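Local atomic coordinates of fiber protein (Snake adenovirus 1, PDB entry 4D0U), a protein that probably forms the trimeric spikes at the vertices of the viral capsid and makes the first attachment to a host-cell receptor, here represented by its head domain. Residues E46-D51 and A91-F96; R61-G66 and K70-A75; W105-P110 and M123-S128. The protein carries 2 engineered substitutions. All coordinates share one frame; numbering follows the deposited sequence. Where two conformers were deposited one is given.

Contact 1: E46-D51 and A91-F96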
loop_
_atom_site.group_PDB
_atom_site.type_symbol
_atom_site.label_atom_id
_atom_site.label_comp_id
_atom_site.label_asym_id
_atom_site.label_seq_id
_atom_site.Cartn_x
_atom_site.Cartn_y
_atom_site.Cartn_z
ATOM N N GLU A 46 -14.645 10.618 -0.054
ATOM C CA GLU A 46 -15.648 11.114 0.861
ATOM C C GLU A 46 -15.273 10.852 2.304
ATOM O O GLU A 46 -14.533 9.919 2.599
ATOM C CB GLU A 46 -17.034 10.565 0.536
ATOM C CG GLU A 46 -17.304 9.110 0.786
ATOM C CD GLU A 46 -18.695 8.721 0.261
ATOM O OE1 GLU A 46 -18.828 8.717 -0.985
ATOM O OE2 GLU A 46 -19.632 8.436 1.048
ATOM N N GLU A 47 -15.820 11.663 3.197
ATOM C CA GLU A 47 -15.600 11.499 4.624
ATOM C C GLU A 47 -16.832 10.832 5.212
ATOM O O GLU A 47 -17.966 11.214 4.889
ATOM C CB GLU A 47 -15.395 12.876 5.256
ATOM C CG GLU A 47 -14.850 12.842 6.670
ATOM C CD GLU A 47 -13.352 12.628 6.701
ATOM O OE1 GLU A 47 -12.694 12.823 5.654
ATOM O OE2 GLU A 47 -12.829 12.259 7.770
ATOM N N LEU A 48 -16.619 9.843 6.073
ATOM C CA LEU A 48 -17.716 9.167 6.768
ATOM C C LEU A 48 -17.518 9.378 8.261
ATOM O O LEU A 48 -16.380 9.471 8.736
ATOM C CB LEU A 48 -17.714 7.652 6.466
ATOM C CG LEU A 48 -18.332 7.162 5.152
ATOM C CD1 LEU A 48 -17.532 7.595 3.952
ATOM C CD2 LEU A 48 -18.507 5.662 5.100
ATOM N N GLN A 49 -18.613 9.439 9.014
ATOM C CA GLN A 49 -18.500 9.646 10.435
ATOM C C GLN A 49 -19.502 8.760 11.161
ATOM O O GLN A 49 -20.651 8.663 10.739
ATOM C CB GLN A 49 -18.772 11.113 10.739
ATOM C CG GLN A 49 -18.371 11.524 12.138
ATOM C CD GLN A 49 -18.223 13.031 12.281
ATOM O OE1 GLN A 49 -18.453 13.575 13.363
ATOM N NE2 GLN A 49 -17.826 13.709 11.199
ATOM N N ASN A 50 -19.080 8.102 12.231
ATOM C CA ASN A 50 -20.021 7.309 13.013
ATOM C C ASN A 50 -20.756 8.165 14.055
ATOM O O ASN A 50 -20.555 9.380 14.102
ATOM C CB ASN A 50 -19.376 6.039 13.599
ATOM C CG ASN A 50 -18.455 6.307 14.769
ATOM O OD1 ASN A 50 -18.241 7.444 15.171
ATOM N ND2 ASN A 50 -17.907 5.240 15.327
ATOM N N ASP A 51 -21.595 7.521 14.864
ATOM C CA ASP A 51 -22.428 8.223 15.860
ATOM C C ASP A 51 -21.608 8.758 17.043
ATOM O O ASP A 51 -22.114 9.543 17.851
ATOM C CB ASP A 51 -23.563 7.304 16.352
ATOM C CG ASP A 51 -23.056 5.988 16.951
ATOM O OD1 ASP A 51 -21.823 5.769 17.036
ATOM O OD2 ASP A 51 -23.906 5.160 17.349
ATOM N N ALA A 91 -24.366 6.765 -2.387
ATOM C CA ALA A 91 -24.775 5.737 -3.332
ATOM C C ALA A 91 -23.599 5.253 -4.197
ATOM O O ALA A 91 -23.474 4.054 -4.444
ATOM C CB ALA A 91 -25.912 6.245 -4.218
ATOM N N GLU A 92 -22.753 6.190 -4.612
ATOM C CA GLU A 92 -21.638 5.882 -5.489
ATOM C C GLU A 92 -20.606 5.029 -4.738
ATOM O O GLU A 92 -20.119 4.030 -5.290
ATOM C CB GLU A 92 -20.977 7.141 -6.056
ATOM C CG GLU A 92 -19.996 6.810 -7.170
ATOM C CD GLU A 92 -19.545 8.009 -8.024
ATOM O OE1 GLU A 92 -19.619 9.181 -7.563
ATOM O OE2 GLU A 92 -19.088 7.764 -9.172
ATOM N N LEU A 93 -20.289 5.410 -3.504
ATOM C CA LEU A 93 -19.314 4.620 -2.750
ATOM C C LEU A 93 -19.899 3.256 -2.457
ATOM O O LEU A 93 -19.205 2.248 -2.535
ATOM C CB LEU A 93 -18.890 5.313 -1.461
ATOM C CG LEU A 93 -17.829 4.551 -0.616
ATOM C CD1 LEU A 93 -16.536 4.267 -1.389
ATOM C CD2 LEU A 93 -17.530 5.366 0.636
ATOM N N SER A 94 -21.182 3.211 -2.108
ATOM C CA SER A 94 -21.814 1.943 -1.782
ATOM C C SER A 94 -21.780 0.987 -2.962
ATOM O O SER A 94 -21.479 -0.178 -2.792
ATOM C CB SER A 94 -23.262 2.137 -1.315
ATOM O OG SER A 94 -23.330 2.940 -0.156
ATOM N N SER A 95 -22.058 1.493 -4.167
ATOM C CA SER A 95 -21.969 0.668 -5.367
ATOM C C SER A 95 -20.556 0.118 -5.567
ATOM O O SER A 95 -20.382 -1.057 -5.863
ATOM C CB SER A 95 -22.461 1.451 -6.583
ATOM O OG SER A 95 -23.842 1.744 -6.410
ATOM N N PHE A 96 -19.557 0.984 -5.373
ATOM C CA PHE A 96 -18.167 0.565 -5.487
ATOM C C PHE A 96 -17.861 -0.541 -4.464
ATOM O O PHE A 96 -17.239 -1.563 -4.800
ATOM C CB PHE A 96 -17.250 1.759 -5.267
ATOM C CG PHE A 96 -15.775 1.448 -5.451
ATOM C CD1 PHE A 96 -15.007 1.048 -4.356
ATOM C CD2 PHE A 96 -15.148 1.622 -6.681
ATOM C CE1 PHE A 96 -13.646 0.794 -4.513
ATOM C CE2 PHE A 96 -13.786 1.367 -6.838
ATOM C CZ PHE A 96 -13.040 0.949 -5.746
#

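Contact 2: R61-G66 and K70-A75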
loop_
_atom_site.group_PDB
_atom_site.type_symbol
_atom_site.label_atom_id
_atom_site.label_comp_id
_atom_site.label_asym_id
_atom_site.label_seq_id
_atom_site.Cartn_x
_atom_site.Cartn_y
_atom_site.Cartn_z
ATOM N N ARG A 61 -10.924 4.063 -6.155
ATOM C CA ARG A 61 -10.270 4.309 -7.447
ATOM C C ARG A 61 -10.414 3.102 -8.362
ATOM O O ARG A 61 -10.232 1.963 -7.957
ATOM C CB ARG A 61 -8.789 4.658 -7.238
ATOM C CG ARG A 61 -8.005 4.863 -8.532
ATOM C CD ARG A 61 -6.545 5.101 -8.214
ATOM N NE ARG A 61 -6.325 6.479 -7.796
ATOM C CZ ARG A 61 -5.231 6.922 -7.162
ATOM N NH1 ARG A 61 -4.228 6.089 -6.839
ATOM N NH2 ARG A 61 -5.148 8.211 -6.846
ATOM N N GLU A 62 -10.735 3.359 -9.627
ATOM C CA GLU A 62 -10.696 2.313 -10.653
ATOM C C GLU A 62 -9.623 2.677 -11.690
ATOM O O GLU A 62 -9.578 3.823 -12.147
ATOM C CB GLU A 62 -12.056 2.221 -11.323
ATOM C CG GLU A 62 -12.124 1.065 -12.300
ATOM C CD GLU A 62 -13.451 0.972 -12.995
ATOM O OE1 GLU A 62 -13.722 1.813 -13.890
ATOM O OE2 GLU A 62 -14.228 0.077 -12.632
ATOM N N GLU A 63 -8.747 1.721 -12.007
ATOM C CA GLU A 63 -7.714 1.904 -13.017
ATOM C C GLU A 63 -7.838 0.844 -14.090
ATOM O O GLU A 63 -7.927 -0.351 -13.798
ATOM C CB GLU A 63 -6.303 1.864 -12.406
ATOM C CG GLU A 63 -6.081 2.985 -11.404
ATOM C CD GLU A 63 -4.870 2.726 -10.511
ATOM O OE1 GLU A 63 -3.741 2.914 -11.012
ATOM O OE2 GLU A 63 -5.053 2.374 -9.320
ATOM N N GLU A 64 -7.849 1.304 -15.345
ATOM C CA GLU A 64 -7.957 0.399 -16.474
ATOM C C GLU A 64 -6.547 0.096 -16.983
ATOM O O GLU A 64 -5.839 1.000 -17.461
ATOM C CB GLU A 64 -8.860 1.016 -17.552
ATOM C CG GLU A 64 -10.333 0.919 -17.147
ATOM C CD GLU A 64 -11.261 1.829 -17.929
ATOM O OE1 GLU A 64 -10.796 2.557 -18.841
ATOM O OE2 GLU A 64 -12.476 1.809 -17.625
ATOM N N LEU A 65 -6.150 -1.166 -16.817
ATOM C CA LEU A 65 -4.832 -1.679 -17.187
ATOM C C LEU A 65 -5.013 -2.738 -18.275
ATOM O O LEU A 65 -4.487 -3.852 -18.187
ATOM C CB LEU A 65 -4.124 -2.292 -15.967
ATOM C CG LEU A 65 -4.394 -1.679 -14.583
ATOM C CD1 LEU A 65 -4.020 -2.674 -13.505
ATOM C CD2 LEU A 65 -3.623 -0.383 -14.388
ATOM N N GLY A 66 -5.774 -2.391 -19.302
ATOM C CA GLY A 66 -5.797 -3.207 -20.518
ATOM C C GLY A 66 -6.772 -4.335 -20.350
ATOM O O GLY A 66 -7.958 -4.082 -20.159
ATOM N N LYS A 70 -8.087 -2.678 -12.156
ATOM C CA LYS A 70 -7.853 -2.676 -10.704
ATOM C C LYS A 70 -8.817 -1.741 -10.007
ATOM O O LYS A 70 -9.002 -0.596 -10.430
ATOM C CB LYS A 70 -6.408 -2.271 -10.361
ATOM C CG LYS A 70 -6.118 -2.409 -8.840
ATOM C CD LYS A 70 -4.646 -2.203 -8.477
ATOM C CE LYS A 70 -4.104 -0.844 -8.882
ATOM N NZ LYS A 70 -2.687 -0.638 -8.379
ATOM N N ARG A 71 -9.399 -2.210 -8.910
ATOM C CA ARG A 71 -10.246 -1.353 -8.085
ATOM C C ARG A 71 -9.635 -1.311 -6.687
ATOM O O ARG A 71 -9.421 -2.352 -6.092
ATOM C CB ARG A 71 -11.673 -1.874 -8.068
ATOM C CG ARG A 71 -12.395 -1.498 -9.358
ATOM C CD ARG A 71 -13.654 -2.273 -9.601
ATOM N NE ARG A 71 -14.019 -2.179 -11.023
ATOM C CZ ARG A 71 -14.578 -3.153 -11.738
ATOM N NH1 ARG A 71 -14.874 -4.328 -11.192
ATOM N NH2 ARG A 71 -14.852 -2.939 -13.023
ATOM N N THR A 72 -9.341 -0.105 -6.209
ATOM C CA THR A 72 -8.696 0.080 -4.895
ATOM C C THR A 72 -9.560 0.912 -3.957
ATOM O O THR A 72 -10.055 1.974 -4.328
ATOM C CB THR A 72 -7.335 0.802 -5.057
ATOM O OG1 THR A 72 -6.558 0.090 -6.028
ATOM C CG2 THR A 72 -6.579 0.791 -3.720
ATOM N N LEU A 73 -9.688 0.456 -2.709
ATOM C CA LEU A 73 -10.221 1.289 -1.642
ATOM C C LEU A 73 -9.082 1.751 -0.734
ATOM O O LEU A 73 -8.345 0.909 -0.193
ATOM C CB LEU A 73 -11.213 0.447 -0.823
ATOM C CG LEU A 73 -11.911 1.217 0.305
ATOM C CD1 LEU A 73 -12.908 2.236 -0.264
ATOM C CD2 LEU A 73 -12.594 0.257 1.245
ATOM N N PHE A 74 -8.945 3.062 -0.589
ATOM C CA PHE A 74 -7.983 3.667 0.341
ATOM C C PHE A 74 -8.757 4.158 1.550
ATOM O O PHE A 74 -9.822 4.762 1.397
ATOM C CB PHE A 74 -7.310 4.870 -0.332
ATOM C CG PHE A 74 -6.434 4.520 -1.500
ATOM C CD1 PHE A 74 -5.079 4.178 -1.314
ATOM C CD2 PHE A 74 -6.958 4.554 -2.799
ATOM C CE1 PHE A 74 -4.265 3.876 -2.417
ATOM C CE2 PHE A 74 -6.148 4.247 -3.892
ATOM C CZ PHE A 74 -4.812 3.920 -3.699
ATOM N N ALA A 75 -8.225 3.961 2.754
ATOM C CA ALA A 75 -8.920 4.392 3.982
ATOM C C ALA A 75 -7.942 5.098 4.899
ATOM O O ALA A 75 -6.800 4.642 5.043
ATOM C CB ALA A 75 -9.523 3.180 4.688
HETATM O O HOH W 1 -7.213 1.052 -8.430
HETATM O O HOH W 2 -1.805 1.315 -9.974
#

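Contact 3: W105-P110 and M123-S128. Engineered in segment 123-128: M123 (natural residue Leu), M125 (natural residue Leu).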
loop_
_atom_site.group_PDB
_atom_site.type_symbol
_atom_site.label_atom_id
_atom_site.label_comp_id
_atom_site.label_asym_id
_atom_site.label_seq_id
_atom_site.Cartn_x
_atom_site.Cartn_y
_atom_site.Cartn_z
ATOM N N TRP A 105 -14.054 -5.945 1.781
ATOM C CA TRP A 105 -12.675 -5.485 1.520
ATOM C C TRP A 105 -11.834 -5.748 2.772
ATOM O O TRP A 105 -11.923 -4.995 3.743
ATOM C CB TRP A 105 -12.668 -3.994 1.214
ATOM C CG TRP A 105 -13.514 -3.680 0.014
ATOM C CD1 TRP A 105 -14.905 -3.720 -0.054
ATOM C CD2 TRP A 105 -13.053 -3.298 -1.289
ATOM N NE1 TRP A 105 -15.306 -3.405 -1.344
ATOM C CE2 TRP A 105 -14.202 -3.148 -2.118
ATOM C CE3 TRP A 105 -11.783 -3.098 -1.854
ATOM C CZ2 TRP A 105 -14.105 -2.763 -3.475
ATOM C CZ3 TRP A 105 -11.684 -2.730 -3.209
ATOM C CH2 TRP A 105 -12.849 -2.565 -4.004
ATOM N N LEU A 106 -11.000 -6.777 2.697
ATOM C CA LEU A 106 -9.979 -7.050 3.721
ATOM C C LEU A 106 -8.866 -6.001 3.601
ATOM O O LEU A 106 -8.311 -5.788 2.505
ATOM C CB LEU A 106 -9.416 -8.450 3.482
ATOM C CG LEU A 106 -8.290 -8.894 4.394
ATOM C CD1 LEU A 106 -8.763 -9.004 5.845
ATOM C CD2 LEU A 106 -7.750 -10.259 3.939
ATOM N N ILE A 107 -8.550 -5.315 4.694
ATOM C CA ILE A 107 -7.671 -4.143 4.603
ATOM C C ILE A 107 -6.693 -4.120 5.773
ATOM O O ILE A 107 -7.102 -4.244 6.934
ATOM C CB ILE A 107 -8.493 -2.832 4.442
ATOM C CG1 ILE A 107 -7.561 -1.605 4.322
ATOM C CG2 ILE A 107 -9.524 -2.661 5.577
ATOM C CD1 ILE A 107 -8.287 -0.381 3.747
ATOM N N ALA A 108 -5.409 -3.976 5.470
ATOM C CA ALA A 108 -4.390 -3.900 6.502
ATOM C C ALA A 108 -4.104 -2.466 6.883
ATOM O O ALA A 108 -3.826 -1.623 6.011
ATOM C CB ALA A 108 -3.112 -4.542 5.976
ATOM N N PHE A 109 -4.140 -2.202 8.189
ATOM C CA PHE A 109 -3.656 -0.958 8.747
ATOM C C PHE A 109 -2.392 -1.232 9.578
ATOM O O PHE A 109 -2.022 -2.376 9.785
ATOM C CB PHE A 109 -4.743 -0.354 9.657
ATOM C CG PHE A 109 -5.983 0.059 8.922
ATOM C CD1 PHE A 109 -5.998 1.231 8.159
ATOM C CD2 PHE A 109 -7.126 -0.747 9.001
ATOM C CE1 PHE A 109 -7.138 1.627 7.468
ATOM C CE2 PHE A 109 -8.269 -0.364 8.306
ATOM C CZ PHE A 109 -8.274 0.824 7.552
ATOM N N PRO A 110 -1.695 -0.161 10.003
ATOM C CA PRO A 110 -0.426 -0.447 10.679
ATOM C C PRO A 110 -0.568 -1.301 11.940
ATOM O O PRO A 110 0.317 -2.111 12.196
ATOM C CB PRO A 110 0.134 0.940 10.970
ATOM C CG PRO A 110 -0.361 1.732 9.786
ATOM C CD PRO A 110 -1.794 1.256 9.611
HETATM N N MSE A 123 -21.999 1.623 5.651
HETATM C CA MSE A 123 -20.707 0.912 5.761
HETATM C C MSE A 123 -20.577 0.300 7.127
HETATM O O MSE A 123 -20.862 0.969 8.129
HETATM C CB MSE A 123 -19.578 1.927 5.604
HETATM C CG MSE A 123 -18.245 1.172 5.839
HETATM SE SE MSE A 123 -16.696 2.361 5.791
HETATM C CE MSE A 123 -16.660 2.684 3.846
ATOM N N THR A 124 -20.096 -0.943 7.200
ATOM C CA THR A 124 -19.518 -1.459 8.449
ATOM C C THR A 124 -18.088 -1.830 8.192
ATOM O O THR A 124 -17.811 -2.529 7.223
ATOM C CB THR A 124 -20.281 -2.713 8.934
ATOM O OG1 THR A 124 -21.644 -2.342 9.239
ATOM C CG2 THR A 124 -19.667 -3.318 10.232
HETATM N N MSE A 125 -17.177 -1.389 9.064
HETATM C CA MSE A 125 -15.792 -1.900 9.018
HETATM C C MSE A 125 -15.549 -2.622 10.333
HETATM O O MSE A 125 -15.478 -1.975 11.386
HETATM C CB MSE A 125 -14.755 -0.786 8.798
HETATM C CG MSE A 125 -13.404 -1.530 8.628
HETATM SE SE MSE A 125 -11.938 -0.300 8.189
HETATM C CE MSE A 125 -11.726 0.293 10.003
ATOM N N GLU A 126 -15.441 -3.951 10.284
ATOM C CA GLU A 126 -15.091 -4.735 11.476
ATOM C C GLU A 126 -13.589 -4.767 11.615
ATOM O O GLU A 126 -12.890 -4.629 10.623
ATOM C CB GLU A 126 -15.676 -6.154 11.392
ATOM C CG GLU A 126 -17.202 -6.093 11.365
ATOM C CD GLU A 126 -17.875 -7.442 11.399
ATOM O OE1 GLU A 126 -17.991 -8.079 10.345
ATOM O OE2 GLU A 126 -18.368 -7.830 12.466
ATOM N N ILE A 127 -13.107 -4.892 12.848
ATOM C CA ILE A 127 -11.656 -4.811 13.115
ATOM C C ILE A 127 -11.147 -5.985 13.943
ATOM O O ILE A 127 -11.873 -6.579 14.748
ATOM C CB ILE A 127 -11.276 -3.486 13.811
ATOM C CG1 ILE A 127 -11.930 -3.378 15.213
ATOM C CG2 ILE A 127 -11.600 -2.302 12.880
ATOM C CD1 ILE A 127 -11.615 -2.075 15.938
ATOM N N SER A 128 -9.878 -6.314 13.749
ATOM C CA SER A 128 -9.333 -7.534 14.334
ATOM C C SER A 128 -9.008 -7.373 15.818
ATOM O O SER A 128 -8.939 -8.372 16.565
ATOM C CB SER A 128 -8.072 -7.912 13.544
ATOM O OG SER A 128 -7.080 -6.896 13.695
#

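Contact 1: E46-D51 and A91-F96
E46 lays its carboxylate against the base of L93: OE1 of E46 comes to 3.4 Å from CB of L93, and CD of E46 to 3.6 Å from CD2 of L93. The acid chain gets there because its CG sits between the backbone N and the carbonyl carbon (chi1 70°) and the chain then runs out extended toward the helix. L48, two residues on along the strand, adds a purely apolar touch, its CD1 lying 4.0 Å from the same CD2 of L93. One methyl of the leucine therefore meets both a carboxylate and a branched side chain. No hydrogen bond joins the two segments. The polar end of E46 is held by S90, just ahead of the helix: OE1 bonds to the S90 hydroxyl, whose oxygen also takes the N-H of L93. With a helix start so close, a negative charge on E46 would probably be favoured. Further out, backbone bonds tie E46 to F58 and L48 to F56, pairing the strand with strand 55-65; it is outermost in its sheet within this chain. Helix 91-98 lies over the face of strands 40-49 and 55-65, with L93 and F96 on A60, while L48 reaches F85 and A87 of strand 85-88.

Contact 2: R61-G66 and K70-A75
A beta hairpin, strands 55-65 and 68-77 of one antiparallel sheet, brings these segments together. R61 with T72 and E63 with K70 are hydrogen-bonded pairs, each exchanging two N-H to C=O bonds, with E62 and R71 the non-hydrogen-bonded pair between. On the face of E62 and R71 the two chains run side by side into a salt bridge: NE of R71 reaches OE2 of E62 at 2.8 Å, in the guanidinium plane and on the lone pair turned away from the other carboxylate oxygen. NH2 of R71 adds a weak bond to OE2, and the two planes are 42° apart. OE1 of E62 is hydrogen-bonded to the S41 hydroxyl and NH1 of R71 to that of Y141, so each group has a second partner. The other face, bearing R61, E63, K70, T72 and F74, belongs to the trimer interface. Here K70, which turns at chi3 (59°), brings CE to 3.4 Å from OE2 of E63, but the direct salt bridge to NZ is long. A water links the two groups through the other oxygen, donating to OE1 of E63 and accepting from NZ of K70, 2.7 Å from each; a second bridges E63 OE2 and T72 OG1. NZ of K70 also bonds Q59 of the third subunit and makes a cation-pi contact with F74 of that subunit, while R61 forms a salt bridge with E63 of the second. Within the hairpin, CE2 of F74 sits over one face of the R61 guanidinium with the planes 69° apart, and CZ of F74 is 3.9 Å from NH1 of R61.

Contact 3: W105-P110 and M123-S128
Selenium of M125 is the only non-carbon atom among the side-chain atoms that touch across this contact, and two side chains of the partner segment close on it, F109 and I107; the polar bonds that fix the strands are backbone ones to other strands, I107 with G114 and M125 with F85. It is a Met-aromatic contact inside a beta sandwich: strands 105-109 and 122-127 belong to the same antiparallel sheet but are not neighbours, since strand 112-119 runs between them, and the side chains meet across it on the face turned to the other sheet. M125, an engineered selenomethionine in place of the natural leucine, comes at the phenyl ring edge-on: SE of M125 is 3.7 Å from CE2 of F109 and 3.9 Å from CZ of F109, and the line to the ring centroid is 77° off the normal. The two side chains approach from opposite directions. M125 stays extended through its first two torsions, which carries selenium out from its strand, and then turns at chi3 (79°), bringing CE of M125 to 3.9 Å from CE2 of F109. No hydrogen bond crosses between the segments. From the facing sheet F56 meets M125, and A75 meets both I107 and F109, while V116 of the intervening strand also packs on M125. On the strand's other side L106 and A108 rest on P110 of the third subunit. Selenium's remaining neighbour in the partner segment is a methyl: CG2 of I107 lies 4.3 Å from SE of M125.

The three contacts touch one another within one head domain. F96 of the helix in contact 1 points its CZ at the hairpin of contact 2, 3.5 Å from O of T72, although the centres of those contacts are about 17 Å apart. The same ring meets W105 of contact 3, with CE1 of F96 3.5 Å from CH2 of W105; the centres of contacts 1 and 3 are about 14 Å apart. L48 of contact 1 also touches the engineered M123. Contacts 2 and 3, with centres about 18 Å apart, meet between the sheets, where CE3 of W105 lies 3.7 Å from CB of L73 and CB of A75 3.9 Å from CD1 of I107. Both also reach the third subunit.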